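Long-range contact in serine protease pet (PDB 4OM9), which acts as a secreted serine protease of the autotransporter family, an enterotoxin from enteroaggregative Escherichia coli that probably cleaves alpha-fodrin in host cells: residues A[66-71]-A[102-107]. Numbering follows the deposited sequence.
Sequences YAVTVA and FSIQRL
Ala67 and Gln105 exchange both of their backbone hydrogen bonds, Gln105 N giving a short one to Ala67 O (2.7 Å) and Ala67 N a longer one to Gln105 O (3.2 Å). Two residues along, Thr69 N binds Ser103 O at 3.0 Å, while the return bond from Ser103 N to Thr69 O is weak; Thr69 O also accepts from Thr227 OG1. Beyond it, a water donates to Val70 O and is hydrogen-bonded to Ser103 OG. At the other end, Arg106 NH1 donates a hydrogen bond to Tyr66 OH (3.1 Å), with the hydroxyl oxygen at the edge of the guanidinium and almost in its plane. The bend of the arginine chain (chi2 87°) carries CD past the tyrosine ring, 3.5 Å from Tyr66 CE1. Ring and guanidinium planes stand 80° apart. NH1 also forms a salt bridge with Asp294 on strand 294-298, tying this strand pair to the beta-helix.

From Tyr66-Arg106 to Thr69-Ser103 the paired side chains alternate between two faces. On the face of Ala67 and Thr69, the methyl CG2 of Thr69 lies against the Gln105 amide, 3.4 Å from Gln105 OE1; NE2 of the same amide is held by Gln92 OE1 and Ala80 O. Thr69 OG1 instead binds Ala58 O. On the other face, the trans chi1 of Ile104 (174°) sends CG1 along its own strand, and CD1 lies 3.7 Å from Val68 CG2. The side chains of the Val70-Phe102 pair diverge, but the Phe102 ring returns to the second Val68 methyl, with CE1 3.6 Å from Val68 CG1. Thr250 of helix 247-255 packs on both Phe102 and Ile104.

Strand 60-63 flanks 66-70 and strand 88-97 flanks 102-107, in an antiparallel sheet consistent with the N-terminal beta-barrel of chymotrypsin-like proteases, where equivalent strands adjoin the histidine and aspartate of the catalytic triad.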
ATOM      1  N   TYR A  66     -13.716  28.029  17.807  1.00 31.74           N
ATOM      2  CA  TYR A  66     -15.101  27.763  18.236  1.00 31.56           C
ATOM      3  C   TYR A  66     -15.516  26.293  18.263  1.00 30.91           C
ATOM      4  O   TYR A  66     -15.034  25.454  17.483  1.00 30.51           O
ATOM      5  CB  TYR A  66     -16.078  28.549  17.356  1.00 31.82           C
ATOM      6  CG  TYR A  66     -15.865  30.048  17.471  1.00 32.89           C
ATOM      7  CD1 TYR A  66     -16.200  30.728  18.638  1.00 33.18           C
ATOM      8  CD2 TYR A  66     -15.301  30.771  16.429  1.00 33.07           C
ATOM      9  CE1 TYR A  66     -15.998  32.094  18.753  1.00 35.33           C
ATOM     10  CE2 TYR A  66     -15.088  32.124  16.537  1.00 33.97           C
ATOM     11  CZ  TYR A  66     -15.448  32.794  17.697  1.00 34.46           C
ATOM     12  OH  TYR A  66     -15.235  34.155  17.786  1.00 35.49           O
ATOM     13  N   ALA A  67     -16.395  26.003  19.211  1.00 30.95           N
ATOM     14  CA  ALA A  67     -16.931  24.681  19.447  1.00 30.55           C
ATOM     15  C   ALA A  67     -18.364  24.813  19.955  1.00 30.78           C
ATOM     16  O   ALA A  67     -18.778  25.864  20.462  1.00 31.31           O
ATOM     17  CB  ALA A  67     -16.093  23.928  20.436  1.00 30.59           C
ATOM     18  N   VAL A  68     -19.101  23.722  19.833  1.00 30.49           N
ATOM     19  CA  VAL A  68     -20.512  23.682  20.174  1.00 30.74           C
ATOM     20  C   VAL A  68     -20.775  22.486  21.071  1.00 30.81           C
ATOM     21  O   VAL A  68     -20.206  21.403  20.879  1.00 30.47           O
ATOM     22  CB  VAL A  68     -21.387  23.610  18.907  1.00 30.51           C
ATOM     23  CG1 VAL A  68     -22.804  23.318  19.262  1.00 34.19           C
ATOM     24  CG2 VAL A  68     -21.345  24.925  18.178  1.00 30.74           C
ATOM     25  N   THR A  69     -21.618  22.690  22.068  1.00 31.38           N
ATOM     26  CA  THR A  69     -21.964  21.637  22.988  1.00 31.70           C
ATOM     27  C   THR A  69     -23.364  21.903  23.592  1.00 32.36           C
ATOM     28  O   THR A  69     -24.229  22.511  22.965  1.00 32.36           O
ATOM     29  CB  THR A  69     -20.879  21.500  24.083  1.00 32.05           C
ATOM     30  OG1 THR A  69     -21.145  20.356  24.899  1.00 32.47           O
ATOM     31  CG2 THR A  69     -20.757  22.793  24.971  1.00 32.74           C
ATOM     32  N   VAL A  70     -23.600  21.426  24.795  1.00 33.04           N
ATOM     33  CA  VAL A  70     -24.868  21.692  25.417  1.00 33.82           C
ATOM     34  C   VAL A  70     -24.581  22.525  26.667  1.00 35.32           C
ATOM     35  O   VAL A  70     -23.439  22.516  27.153  1.00 34.74           O
ATOM     36  CB  VAL A  70     -25.611  20.366  25.691  1.00 34.13           C
ATOM     37  CG1 VAL A  70     -25.894  20.155  27.158  1.00 38.47           C
ATOM     38  CG2 VAL A  70     -26.836  20.297  24.825  1.00 33.97           C
ATOM     39  N   ALA A  71     -25.580  23.287  27.126  1.00 35.49           N
ATOM     40  CA  ALA A  71     -25.393  24.291  28.189  1.00 36.46           C
ATOM     41  C   ALA A  71     -25.213  23.684  29.574  1.00 43.86           C
ATOM     42  O   ALA A  71     -24.340  24.122  30.326  1.00 45.99           O
ATOM     43  CB  ALA A  71     -26.581  25.295  28.214  1.00 37.15           C
ATOM     44  N   PHE A 102     -28.688  25.278  24.108  1.00 35.20           N
ATOM     45  CA  PHE A 102     -27.636  25.389  23.122  1.00 34.28           C
ATOM     46  C   PHE A 102     -26.440  26.128  23.725  1.00 34.40           C
ATOM     47  O   PHE A 102     -26.610  27.053  24.527  1.00 35.24           O
ATOM     48  CB  PHE A 102     -28.141  26.100  21.869  1.00 34.14           C
ATOM     49  CG  PHE A 102     -27.072  26.350  20.855  1.00 33.44           C
ATOM     50  CD1 PHE A 102     -26.612  25.317  20.039  1.00 32.63           C
ATOM     51  CD2 PHE A 102     -26.502  27.613  20.732  1.00 33.72           C
ATOM     52  CE1 PHE A 102     -25.617  25.539  19.108  1.00 32.13           C
ATOM     53  CE2 PHE A 102     -25.494  27.856  19.803  1.00 33.22           C
ATOM     54  CZ  PHE A 102     -25.038  26.817  18.991  1.00 32.43           C
ATOM     55  N   SER A 103     -25.234  25.718  23.332  1.00 33.66           N
ATOM     56  CA  SER A 103     -24.025  26.392  23.776  1.00 33.77           C
ATOM     57  C   SER A 103     -22.996  26.531  22.661  1.00 33.03           C
ATOM     58  O   SER A 103     -22.537  25.540  22.108  1.00 32.34           O
ATOM     59  CB  SER A 103     -23.402  25.655  24.958  1.00 34.01           C
ATOM     60  OG  SER A 103     -22.220  26.330  25.390  1.00 34.33           O
ATOM     61  N   ILE A 104     -22.650  27.777  22.340  1.00 35.08           N
ATOM     62  CA  ILE A 104     -21.536  28.087  21.444  1.00 32.90           C
ATOM     63  C   ILE A 104     -20.376  28.616  22.283  1.00 33.33           C
ATOM     64  O   ILE A 104     -20.521  29.544  23.097  1.00 34.10           O
ATOM     65  CB  ILE A 104     -21.918  29.101  20.345  1.00 33.12           C
ATOM     66  CG1 ILE A 104     -20.688  29.509  19.534  1.00 32.93           C
ATOM     67  CG2 ILE A 104     -22.529  30.323  20.938  1.00 34.08           C
ATOM     68  CD1 ILE A 104     -20.054  28.381  18.740  1.00 32.10           C
ATOM     69  N   GLN A 105     -19.230  27.983  22.085  1.00 32.76           N
ATOM     70  CA  GLN A 105     -18.065  28.167  22.921  1.00 33.08           C
ATOM     71  C   GLN A 105     -16.937  28.858  22.166  1.00 33.05           C
ATOM     72  O   GLN A 105     -16.718  28.601  20.970  1.00 32.52           O
ATOM     73  CB  GLN A 105     -17.554  26.817  23.443  1.00 32.71           C
ATOM     74  CG  GLN A 105     -18.467  26.071  24.411  1.00 32.99           C
ATOM     75  CD  GLN A 105     -17.881  24.710  24.773  1.00 32.72           C
ATOM     76  OE1 GLN A 105     -17.670  23.862  23.903  1.00 32.02           O
ATOM     77  NE2 GLN A 105     -17.590  24.508  26.051  1.00 33.40           N
ATOM     78  N   ARG A 106     -16.223  29.734  22.878  1.00 33.76           N
ATOM     79  CA  ARG A 106     -14.976  30.293  22.390  1.00 33.89           C
ATOM     80  C   ARG A 106     -13.836  29.643  23.160  1.00 33.89           C
ATOM     81  O   ARG A 106     -13.755  29.767  24.387  1.00 34.50           O
ATOM     82  CB  ARG A 106     -14.937  31.824  22.566  1.00 34.86           C
ATOM     83  CG  ARG A 106     -13.553  32.465  22.328  1.00 35.27           C
ATOM     84  CD  ARG A 106     -13.290  32.809  20.847  1.00 35.10           C
ATOM     85  NE  ARG A 106     -11.906  33.235  20.647  1.00 35.52           N
ATOM     86  CZ  ARG A 106     -11.432  33.874  19.577  1.00 36.07           C
ATOM     87  NH1 ARG A 106     -12.225  34.187  18.560  1.00 35.86           N
ATOM     88  NH2 ARG A 106     -10.137  34.199  19.529  1.00 36.34           N
ATOM     89  N   LEU A 107     -12.940  28.981  22.445  1.00 33.35           N
ATOM     90  CA  LEU A 107     -11.796  28.352  23.073  1.00 33.42           C
ATOM     91  C   LEU A 107     -10.630  29.339  23.160  1.00 34.11           C
ATOM     92  O   LEU A 107     -10.538  30.269  22.361  1.00 34.33           O
ATOM     93  CB  LEU A 107     -11.406  27.094  22.294  1.00 32.64           C
ATOM     94  CG  LEU A 107     -12.429  25.940  22.261  1.00 32.06           C
ATOM     95  CD1 LEU A 107     -12.009  24.862  21.272  1.00 31.41           C
ATOM     96  CD2 LEU A 107     -12.641  25.338  23.656  1.00 32.41           C
TER
HETATM   97  O   HOH W   1     -21.504  24.693  28.023  1.00 42.02           O